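Local coordinates for protein glycoside hydrolase family 81 (Clostridium thermocellum, PDB 6FOP) that probably hydrolyses internal beta-1,3-glucosidic bonds in beta-1,3-glucans such as laminarin, as a family 81 glycoside hydrolase of the clostridial cellulosome, at residues Y340-H345 with I369-S374; E377-A382 with G402-Y407; F418-F423 with I451-N456. All blocks are in the same frame, centred on the assembly; numbering follows the deposited sequence.

Interaction 1 (Y340-H345 with I369-S374); sequences YWFGKH and ISFMKS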
loop_
_atom_site.group_PDB
_atom_site.type_symbol
_atom_site.label_atom_id
_atom_site.label_comp_id
_atom_site.label_asym_id
_atom_site.label_seq_id
_atom_site.Cartn_x
_atom_site.Cartn_y
_atom_site.Cartn_z
ATOM N N TYR A 340 -12.116 14.234 3.313
ATOM C CA TYR A 340 -11.899 13.157 4.256
ATOM C C TYR A 340 -13.124 12.919 5.175
ATOM O O TYR A 340 -13.646 11.805 5.275
ATOM C CB TYR A 340 -10.637 13.364 5.096
ATOM C CG TYR A 340 -10.411 12.200 6.026
ATOM C CD1 TYR A 340 -10.047 10.956 5.547
ATOM C CD2 TYR A 340 -10.672 12.327 7.374
ATOM C CE1 TYR A 340 -9.914 9.878 6.386
ATOM C CE2 TYR A 340 -10.551 11.261 8.219
ATOM C CZ TYR A 340 -10.169 10.039 7.729
ATOM O OH TYR A 340 -10.036 8.992 8.558
ATOM N N TRP A 341 -13.558 13.980 5.836
ATOM C CA TRP A 341 -14.653 13.842 6.792
ATOM C C TRP A 341 -15.966 13.581 6.043
ATOM O O TRP A 341 -16.812 12.854 6.551
ATOM C CB TRP A 341 -14.684 15.067 7.735
ATOM C CG TRP A 341 -13.569 14.992 8.728
ATOM C CD1 TRP A 341 -12.363 15.628 8.666
ATOM C CD2 TRP A 341 -13.525 14.158 9.881
ATOM N NE1 TRP A 341 -11.568 15.229 9.693
ATOM C CE2 TRP A 341 -12.261 14.348 10.481
ATOM C CE3 TRP A 341 -14.438 13.291 10.486
ATOM C CZ2 TRP A 341 -11.878 13.683 11.633
ATOM C CZ3 TRP A 341 -14.071 12.666 11.637
ATOM C CH2 TRP A 341 -12.789 12.849 12.200
ATOM N N PHE A 342 -16.133 14.142 4.846
ATOM C CA PHE A 342 -17.313 13.830 4.048
ATOM C C PHE A 342 -17.280 12.351 3.711
ATOM O O PHE A 342 -18.290 11.650 3.801
ATOM C CB PHE A 342 -17.397 14.684 2.790
ATOM C CG PHE A 342 -18.812 14.851 2.300
ATOM C CD1 PHE A 342 -19.435 13.837 1.649
ATOM C CD2 PHE A 342 -19.529 16.012 2.569
ATOM C CE1 PHE A 342 -20.767 13.944 1.268
ATOM C CE2 PHE A 342 -20.861 16.144 2.175
ATOM C CZ PHE A 342 -21.471 15.098 1.532
ATOM N N GLY A 343 -16.094 11.862 3.329
ATOM C CA GLY A 343 -15.938 10.438 3.102
ATOM C C GLY A 343 -16.327 9.583 4.289
ATOM O O GLY A 343 -17.062 8.581 4.155
ATOM N N LYS A 344 -15.793 9.913 5.459
ATOM C CA LYS A 344 -16.140 9.145 6.661
ATOM C C LYS A 344 -17.663 9.028 6.829
ATOM O O LYS A 344 -18.168 7.967 7.167
ATOM C CB LYS A 344 -15.531 9.731 7.944
ATOM C CG LYS A 344 -14.037 9.429 8.116
ATOM C CD LYS A 344 -13.457 9.916 9.415
ATOM C CE LYS A 344 -13.933 9.207 10.664
ATOM N NZ LYS A 344 -13.341 7.866 10.945
ATOM N N HIS A 345 -18.369 10.132 6.571
ATOM C CA HIS A 345 -19.819 10.124 6.668
ATOM C C HIS A 345 -20.440 9.196 5.617
ATOM O O HIS A 345 -21.351 8.425 5.917
ATOM C CB HIS A 345 -20.344 11.548 6.545
ATOM C CG HIS A 345 -21.824 11.650 6.663
ATOM N ND1 HIS A 345 -22.466 11.593 7.873
ATOM C CD2 HIS A 345 -22.791 11.785 5.727
ATOM C CE1 HIS A 345 -23.764 11.684 7.679
ATOM N NE2 HIS A 345 -23.991 11.802 6.389
ATOM N N ILE A 369 -29.867 6.430 0.990
ATOM C CA ILE A 369 -29.616 6.384 -0.477
ATOM C C ILE A 369 -29.706 7.754 -1.087
ATOM O O ILE A 369 -28.897 8.133 -1.934
ATOM C CB ILE A 369 -30.577 5.440 -1.243
ATOM C CG1 ILE A 369 -30.251 4.005 -0.877
ATOM C CG2 ILE A 369 -30.453 5.614 -2.762
ATOM C CD1 ILE A 369 -31.159 2.950 -1.469
ATOM N N SER A 370 -30.724 8.527 -0.693
ATOM C CA SER A 370 -30.918 9.872 -1.239
ATOM C C SER A 370 -29.706 10.754 -0.974
ATOM O O SER A 370 -29.235 11.474 -1.855
ATOM C CB SER A 370 -32.163 10.535 -0.644
ATOM O OG SER A 370 -32.312 11.869 -1.099
ATOM N N PHE A 371 -29.215 10.726 0.268
ATOM C CA PHE A 371 -28.049 11.534 0.615
ATOM C C PHE A 371 -26.782 11.032 -0.084
ATOM O O PHE A 371 -25.990 11.837 -0.567
ATOM C CB PHE A 371 -27.825 11.662 2.134
ATOM C CG PHE A 371 -26.814 12.727 2.474
ATOM C CD1 PHE A 371 -27.187 14.056 2.450
ATOM C CD2 PHE A 371 -25.485 12.417 2.710
ATOM C CE1 PHE A 371 -26.291 15.067 2.725
ATOM C CE2 PHE A 371 -24.580 13.434 3.009
ATOM C CZ PHE A 371 -24.979 14.747 3.010
ATOM N N MET A 372 -26.623 9.714 -0.158
ATOM C CA MET A 372 -25.474 9.158 -0.845
ATOM C C MET A 372 -25.463 9.596 -2.311
ATOM O O MET A 372 -24.458 10.084 -2.831
ATOM C CB MET A 372 -25.474 7.629 -0.753
ATOM C CG MET A 372 -25.187 7.137 0.652
ATOM S SD MET A 372 -25.675 5.412 0.940
ATOM C CE MET A 372 -24.414 4.543 -0.015
ATOM N N LYS A 373 -26.597 9.429 -2.993
ATOM C CA LYS A 373 -26.679 9.815 -4.390
ATOM C C LYS A 373 -26.533 11.315 -4.560
ATOM O O LYS A 373 -25.739 11.769 -5.396
ATOM C CB LYS A 373 -27.984 9.338 -5.018
ATOM C CG LYS A 373 -28.070 7.846 -5.307
ATOM C CD LYS A 373 -29.385 7.509 -6.019
ATOM C CE LYS A 373 -29.429 6.107 -6.581
ATOM N NZ LYS A 373 -30.706 5.881 -7.322
ATOM N N SER A 374 -27.314 12.125 -3.845
ATOM C CA SER A 374 -27.290 13.565 -4.100
ATOM C C SER A 374 -25.890 14.131 -3.813
ATOM O O SER A 374 -25.397 14.997 -4.546
ATOM C CB SER A 374 -28.372 14.299 -3.313
ATOM O OG SER A 374 -28.179 14.188 -1.905
#

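Interaction 2 (E377-A382 with G402-Y407); sequences EDWFTA and GYPSSY. With CA (calcium ion), chain C; CA (calcium ion), chain D.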
loop_
_atom_site.group_PDB
_atom_site.type_symbol
_atom_site.label_atom_id
_atom_site.label_comp_id
_atom_site.label_asym_id
_atom_site.label_seq_id
_atom_site.Cartn_x
_atom_site.Cartn_y
_atom_site.Cartn_z
ATOM N N GLU A 377 -23.456 12.963 -6.577
ATOM C CA GLU A 377 -23.744 13.675 -7.822
ATOM C C GLU A 377 -23.201 15.115 -7.733
ATOM O O GLU A 377 -22.645 15.624 -8.692
ATOM C CB GLU A 377 -25.243 13.652 -8.122
ATOM C CG GLU A 377 -25.777 12.247 -8.405
ATOM C CD GLU A 377 -27.286 12.150 -8.469
ATOM O OE1 GLU A 377 -27.954 13.187 -8.638
ATOM O OE2 GLU A 377 -27.795 11.010 -8.385
ATOM N N ASP A 378 -23.290 15.734 -6.558
ATOM C CA ASP A 378 -22.727 17.082 -6.336
ATOM C C ASP A 378 -21.180 17.020 -6.452
ATOM O O ASP A 378 -20.571 17.739 -7.257
ATOM C CB ASP A 378 -23.207 17.661 -4.981
ATOM C CG ASP A 378 -22.807 19.109 -4.767
ATOM O OD1 ASP A 378 -21.934 19.672 -5.495
ATOM O OD2 ASP A 378 -23.403 19.736 -3.855
ATOM N N TRP A 379 -20.558 16.145 -5.676
ATOM C CA TRP A 379 -19.101 16.033 -5.740
ATOM C C TRP A 379 -18.621 15.750 -7.145
ATOM O O TRP A 379 -17.550 16.229 -7.524
ATOM C CB TRP A 379 -18.575 14.984 -4.752
ATOM C CG TRP A 379 -18.434 15.479 -3.329
ATOM C CD1 TRP A 379 -19.339 15.350 -2.301
ATOM C CD2 TRP A 379 -17.321 16.174 -2.776
ATOM N NE1 TRP A 379 -18.847 15.915 -1.171
ATOM C CE2 TRP A 379 -17.596 16.413 -1.428
ATOM C CE3 TRP A 379 -16.093 16.596 -3.296
ATOM C CZ2 TRP A 379 -16.698 17.096 -0.596
ATOM C CZ3 TRP A 379 -15.221 17.257 -2.486
ATOM C CH2 TRP A 379 -15.505 17.486 -1.148
ATOM N N PHE A 380 -19.370 14.929 -7.898
ATOM C CA PHE A 380 -18.985 14.500 -9.232
ATOM C C PHE A 380 -19.371 15.469 -10.342
ATOM O O PHE A 380 -19.261 15.118 -11.519
ATOM C CB PHE A 380 -19.527 13.079 -9.545
ATOM C CG PHE A 380 -18.971 11.975 -8.693
ATOM C CD1 PHE A 380 -17.746 12.086 -8.027
ATOM C CD2 PHE A 380 -19.667 10.779 -8.585
ATOM C CE1 PHE A 380 -17.246 11.035 -7.272
ATOM C CE2 PHE A 380 -19.171 9.736 -7.846
ATOM C CZ PHE A 380 -17.955 9.864 -7.182
ATOM N N THR A 381 -19.786 16.686 -9.957
ATOM C CA THR A 381 -20.078 17.768 -10.890
ATOM C C THR A 381 -19.343 19.037 -10.429
ATOM O O THR A 381 -19.471 19.452 -9.286
ATOM C CB THR A 381 -21.593 18.057 -10.909
ATOM O OG1 THR A 381 -22.302 16.843 -11.208
ATOM C CG2 THR A 381 -21.923 19.099 -11.949
ATOM N N ALA A 382 -18.551 19.624 -11.315
ATOM C CA ALA A 382 -17.844 20.871 -11.036
ATOM C C ALA A 382 -18.565 21.995 -11.757
ATOM O O ALA A 382 -18.429 22.164 -12.970
ATOM C CB ALA A 382 -16.377 20.773 -11.505
ATOM N N GLY A 402 -9.976 16.738 -4.655
ATOM C CA GLY A 402 -11.281 17.228 -4.236
ATOM C C GLY A 402 -11.158 18.446 -3.338
ATOM O O GLY A 402 -10.259 18.507 -2.473
ATOM N N TYR A 403 -12.082 19.392 -3.492
ATOM C CA TYR A 403 -12.133 20.601 -2.637
ATOM C C TYR A 403 -13.495 20.682 -1.958
ATOM O O TYR A 403 -14.496 20.499 -2.644
ATOM C CB TYR A 403 -11.841 21.879 -3.409
ATOM C CG TYR A 403 -10.408 21.937 -3.910
ATOM C CD1 TYR A 403 -9.331 22.038 -3.020
ATOM C CD2 TYR A 403 -10.125 21.841 -5.253
ATOM C CE1 TYR A 403 -8.017 22.039 -3.485
ATOM C CE2 TYR A 403 -8.822 21.861 -5.721
ATOM C CZ TYR A 403 -7.778 21.970 -4.834
ATOM O OH TYR A 403 -6.496 21.983 -5.361
ATOM N N PRO A 404 -13.552 20.962 -0.648
ATOM C CA PRO A 404 -12.393 21.280 0.209
ATOM C C PRO A 404 -11.503 20.079 0.536
ATOM O O PRO A 404 -11.968 18.936 0.635
ATOM C CB PRO A 404 -13.015 21.826 1.502
ATOM C CG PRO A 404 -14.480 21.819 1.300
ATOM C CD PRO A 404 -14.842 21.110 0.057
ATOM N N SER A 405 -10.207 20.371 0.624
ATOM C CA SER A 405 -9.188 19.368 0.891
ATOM C C SER A 405 -8.928 19.286 2.379
ATOM O O SER A 405 -9.441 20.114 3.166
ATOM C CB SER A 405 -7.901 19.807 0.213
ATOM O OG SER A 405 -7.528 21.077 0.701
ATOM N N SER A 406 -8.122 18.312 2.770
ATOM C CA SER A 406 -7.707 18.248 4.172
ATOM C C SER A 406 -6.451 17.404 4.326
ATOM O O SER A 406 -6.168 16.518 3.490
ATOM C CB SER A 406 -8.827 17.730 5.067
ATOM O OG SER A 406 -9.238 16.451 4.635
ATOM N N TYR A 407 -5.729 17.674 5.412
ATOM C CA TYR A 407 -4.534 16.926 5.795
ATOM C C TYR A 407 -3.517 16.800 4.641
ATOM O O TYR A 407 -2.849 15.787 4.513
ATOM C CB TYR A 407 -4.945 15.555 6.341
ATOM C CG TYR A 407 -5.986 15.628 7.453
ATOM C CD1 TYR A 407 -5.639 16.006 8.744
ATOM C CD2 TYR A 407 -7.323 15.349 7.201
ATOM C CE1 TYR A 407 -6.568 16.073 9.774
ATOM C CE2 TYR A 407 -8.263 15.419 8.212
ATOM C CZ TYR A 407 -7.890 15.784 9.489
ATOM O OH TYR A 407 -8.832 15.851 10.468
HETATM CA CA CA C . -20.411 20.087 -7.230
HETATM CA CA CA D . -22.737 22.026 -4.841
HETATM O O HOH W 1 -24.399 22.665 -3.373
HETATM O O HOH W 2 -21.257 22.692 -3.355
HETATM O O HOH W 3 -24.321 21.639 -6.561
HETATM O O HOH W 4 -23.254 24.259 -5.590
#

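Interaction 3 (F418-F423 with I451-N456); sequences FHYGYF and IKDIAN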
loop_
_atom_site.group_PDB
_atom_site.type_symbol
_atom_site.label_atom_id
_atom_site.label_comp_id
_atom_site.label_asym_id
_atom_site.label_seq_id
_atom_site.Cartn_x
_atom_site.Cartn_y
_atom_site.Cartn_z
ATOM N N PHE A 418 -7.108 6.985 1.131
ATOM C CA PHE A 418 -7.924 7.036 2.345
ATOM C C PHE A 418 -9.199 7.838 2.067
ATOM O O PHE A 418 -10.304 7.428 2.466
ATOM C CB PHE A 418 -7.184 7.739 3.481
ATOM C CG PHE A 418 -5.889 7.081 3.920
ATOM C CD1 PHE A 418 -5.631 5.738 3.733
ATOM C CD2 PHE A 418 -4.967 7.843 4.622
ATOM C CE1 PHE A 418 -4.478 5.166 4.252
ATOM C CE2 PHE A 418 -3.803 7.284 5.095
ATOM C CZ PHE A 418 -3.570 5.943 4.913
ATOM N N HIS A 419 -9.062 9.011 1.460
ATOM C CA HIS A 419 -10.226 9.863 1.256
ATOM C C HIS A 419 -11.182 9.219 0.265
ATOM O O HIS A 419 -12.397 9.107 0.503
ATOM C CB HIS A 419 -9.853 11.222 0.679
ATOM C CG HIS A 419 -9.113 12.157 1.571
ATOM N ND1 HIS A 419 -8.070 11.825 2.404
ATOM C CD2 HIS A 419 -9.234 13.500 1.652
ATOM C CE1 HIS A 419 -7.596 12.930 2.964
ATOM N NE2 HIS A 419 -8.284 13.951 2.520
ATOM N N TYR A 420 -10.655 8.850 -0.893
ATOM C CA TYR A 420 -11.514 8.430 -1.986
ATOM C C TYR A 420 -12.083 7.027 -1.780
ATOM O O TYR A 420 -13.108 6.707 -2.356
ATOM C CB TYR A 420 -10.797 8.544 -3.315
ATOM C CG TYR A 420 -10.330 9.939 -3.688
ATOM C CD1 TYR A 420 -10.680 11.059 -2.977
ATOM C CD2 TYR A 420 -9.464 10.108 -4.770
ATOM C CE1 TYR A 420 -10.218 12.314 -3.312
ATOM C CE2 TYR A 420 -8.989 11.339 -5.105
ATOM C CZ TYR A 420 -9.342 12.447 -4.373
ATOM O OH TYR A 420 -8.881 13.693 -4.673
ATOM N N GLY A 421 -11.449 6.196 -0.973
ATOM C CA GLY A 421 -11.982 4.875 -0.681
ATOM C C GLY A 421 -13.410 4.935 -0.137
ATOM O O GLY A 421 -14.235 4.097 -0.480
ATOM N N TYR A 422 -13.682 5.932 0.711
ATOM C CA TYR A 422 -15.027 6.108 1.245
ATOM C C TYR A 422 -16.032 6.485 0.154
ATOM O O TYR A 422 -17.173 5.996 0.152
ATOM C CB TYR A 422 -15.030 7.169 2.334
ATOM C CG TYR A 422 -14.332 6.774 3.610
ATOM C CD1 TYR A 422 -14.873 5.824 4.469
ATOM C CD2 TYR A 422 -13.130 7.383 4.008
ATOM C CE1 TYR A 422 -14.246 5.490 5.654
ATOM C CE2 TYR A 422 -12.499 7.042 5.209
ATOM C CZ TYR A 422 -13.050 6.081 6.029
ATOM O OH TYR A 422 -12.447 5.722 7.212
ATOM N N PHE A 423 -15.635 7.371 -0.761
ATOM C CA PHE A 423 -16.497 7.756 -1.890
ATOM C C PHE A 423 -16.783 6.537 -2.772
ATOM O O PHE A 423 -17.921 6.318 -3.215
ATOM C CB PHE A 423 -15.847 8.860 -2.761
ATOM C CG PHE A 423 -15.872 10.240 -2.166
ATOM C CD1 PHE A 423 -15.104 10.569 -1.050
ATOM C CD2 PHE A 423 -16.641 11.237 -2.738
ATOM C CE1 PHE A 423 -15.135 11.843 -0.504
ATOM C CE2 PHE A 423 -16.671 12.517 -2.210
ATOM C CZ PHE A 423 -15.932 12.821 -1.066
ATOM N N ILE A 451 -11.031 6.083 -9.057
ATOM C CA ILE A 451 -10.261 4.841 -9.044
ATOM C C ILE A 451 -8.895 5.056 -9.728
ATOM O O ILE A 451 -7.859 4.650 -9.185
ATOM C CB ILE A 451 -11.004 3.660 -9.708
ATOM C CG1 ILE A 451 -12.336 3.398 -8.976
ATOM C CG2 ILE A 451 -10.112 2.402 -9.722
ATOM C CD1 ILE A 451 -13.181 2.312 -9.600
ATOM N N LYS A 452 -8.901 5.713 -10.883
ATOM C CA LYS A 452 -7.668 5.962 -11.615
ATOM C C LYS A 452 -6.744 6.894 -10.874
ATOM O O LYS A 452 -5.514 6.727 -10.956
ATOM C CB LYS A 452 -7.915 6.462 -13.053
ATOM C CG LYS A 452 -8.450 5.399 -13.965
ATOM C CD LYS A 452 -8.793 5.967 -15.334
ATOM C CE LYS A 452 -8.968 4.870 -16.365
ATOM N NZ LYS A 452 -7.662 4.351 -16.826
ATOM N N ASP A 453 -7.254 7.885 -10.149
ATOM C CA ASP A 453 -6.348 8.722 -9.402
ATOM C C ASP A 453 -5.540 7.910 -8.378
ATOM O O ASP A 453 -4.343 8.140 -8.234
ATOM C CB ASP A 453 -7.068 9.870 -8.691
ATOM C CG ASP A 453 -6.099 10.770 -7.946
ATOM O OD1 ASP A 453 -5.345 11.538 -8.616
ATOM O OD2 ASP A 453 -6.069 10.687 -6.701
ATOM N N ILE A 454 -6.180 6.960 -7.674
ATOM C CA ILE A 454 -5.495 6.245 -6.601
ATOM C C ILE A 454 -4.875 4.923 -7.015
ATOM O O ILE A 454 -3.943 4.464 -6.355
ATOM C CB ILE A 454 -6.408 6.026 -5.387
ATOM C CG1 ILE A 454 -7.583 5.058 -5.678
ATOM C CG2 ILE A 454 -6.884 7.390 -4.879
ATOM C CD1 ILE A 454 -8.431 4.751 -4.449
ATOM N N ALA A 455 -5.342 4.355 -8.122
ATOM C CA ALA A 455 -5.066 2.967 -8.499
ATOM C C ALA A 455 -5.259 2.739 -10.008
ATOM O O ALA A 455 -5.820 1.747 -10.421
ATOM C CB ALA A 455 -5.913 2.010 -7.680
ATOM N N ASN A 456 -4.706 3.643 -10.823
ATOM C CA ASN A 456 -4.801 3.477 -12.273
ATOM C C ASN A 456 -4.078 2.166 -12.674
ATOM O O ASN A 456 -2.916 1.951 -12.309
ATOM C CB ASN A 456 -4.199 4.662 -13.011
ATOM C CG ASN A 456 -4.359 4.567 -14.513
ATOM O OD1 ASN A 456 -5.212 3.840 -15.036
ATOM N ND2 ASN A 456 -3.481 5.259 -15.223
#

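Interaction 1 (Y340-H345 with I369-S374)
An aromatic cluster of Phe-342, His-345 and Phe-371 joins two consecutive helices, 339-359 and 362-379, of the family 81 C-terminal domain, whose paired helices are consistent with the (alpha/alpha)6 toroid of this family. The helices are well separated here, the closest CA atoms, those of His-345 and Met-372, lying 9.5 Å apart, and the rings bridge the gap. Phe-371 is the shared member. It reaches across from helix 362-379 because chi1 (-168°) swings CG away from the backbone N, and presents its CE2/CZ end to both partners. Phe-342 comes to meet it from the opposite direction: its CZ touches CZ of Phe-371 at 3.8 Å. The two phenyl planes are nearly parallel, 19° apart, but slid so far past each other that the rings hardly overlap; their centroids are 5.9 Å apart. His-345 treats the same ring differently. Its side chain crosses that of Phe-371 at about a right angle, and the ring planes are turned by 90°. The CD2 edge of the imidazole does the touching, with CE2 of Phe-371 near the imidazole plane and 3.6 Å from His-345 CD2. The neighbouring His-345 NE2 is 3.8 Å from the same Phe-371 CE2, but its hydrogen bond goes elsewhere, to Ala-331 O. Leu-349, one turn beyond His-345 on helix 339-359, packs against Phe-371 as well and extends the apolar layer. No hydrogen bond passes between the two segments, so the contact rests on dispersion between ring atoms, the imidazole alone offering an edge. The imidazole serves two purposes: a carbon edge meets the phenyl ring, while the adjacent nitrogen is held by a backbone carbonyl, which probably fixes the rotation of the ring and lets a polar group lie buried beside phenylalanine.

Interaction 2 (E377-A382 with G402-Y407)
Trp-379 lays the six-membered end of its indole against the backbone at Gly-402 to Pro-404, and this is the tight part of the contact. Its CZ3 lies 3.3 Å from Tyr-403 O, which approaches the ring obliquely, and 4.3 Å from Gly-402 CA, the latter at the ring edge near its plane. Beside it, Trp-379 CH2 meets CD of Pro-404 at 3.9 Å. Pro-404 follows a cis peptide bond; the CB of Tyr-403 points away from segment 377-382, and its hydroxyl is hydrogen-bonded to Lys-19 O. The contact thus joins the C-terminal end of helix 362-379 to the second strand of the beta hairpin 390-394/399-403. As the chain leaves the helix, Thr-381 OG1 donates to Glu-377 O at 2.8 Å. Next to this packing, the end of the helix is ionic and hydrated. With CG anti to the backbone N (chi1 -173°), beside its own carbonyl carbon, Asp-378 can offer OD1 and its backbone O to the same calcium, which also takes Thr-381 O at 2.4 Å, Glu-386 and Lys-389 O. OD1 bridges to a second calcium, chelated by Asp-378 OD1 and OD2, each at 2.6 Å; four waters and Glu-386 complete its shell.

Interaction 3 (F418-F423 with I451-N456)
Apolar contact is made by Tyr-420 and Ile-454, whose CA atoms, 7.9 Å apart, are the nearest pair between the segments. CD2 of the tyrosine ring meets CG2 of Ile-454 at 3.7 Å. The rotamer of Ile-454 (chi1 67°) sets CG2 anti to the carbonyl carbon, and CG2 is the branch that meets the ring. A carboxylate at a ring edge forms the second kind of contact: Asp-453 OD2 sits near the plane of the Tyr-420 ring, 3.4 Å from CE2 and 3.9 Å from CD2. The ring and carboxylate planes are 52° apart, and the oxygen faces ring carbons, whose hydrogens carry a slight positive charge, so the approach is probably mildly favourable though no hydrogen bond. Both side chains belong to buried faces of neighbouring helices, 416-433 and 440-455, in the helical C-terminal domain, with only the short helix 435-438 between them in the chain. Polar bonds then tie the same groups to their surroundings. Tyr-420 OH bonds to Leu-400 O; Asp-453 OD2 bonds to His-416 ND1, while its OD1 takes Thr-399 OG1, Leu-400 N and a salt bridge from Arg-468, itself a calcium-site residue. With both oxygens so engaged, the buried carboxylate is held firmly and is likely to stay ionised. On the far side of the second segment, Lys-452 NZ donates to Asn-456 OD1 at 3.1 Å, lying 39° out of the carbonyl plane, and also forms a salt bridge with Asp-461.

Overall arrangement
Interactions 1 and 2 share helix 362-379 and have centres about 11 Å apart; the centre of interaction 3 is about 15 Å from that of interaction 1 and about 13 Å from that of interaction 2. Trp-379 is common ground: Phe-342 of interaction 1 and Phe-423 of interaction 3 both meet its indole edge-to-face, with Phe-342 CD1 3.6 Å from Trp-379 NE1. Trp-341 NE1 is 2.9 Å from Tyr-407 OH, a probable hydrogen bond between interactions 1 and 2, and Gly-402 N is 3.2 Å from Tyr-420 OH, probably another, between 2 and 3. Interaction 2 binds its calcium pair directly; the Ile-454 side chain is about 9 Å from a separate calcium, probably that of Leu-467, Arg-468 and Phe-470.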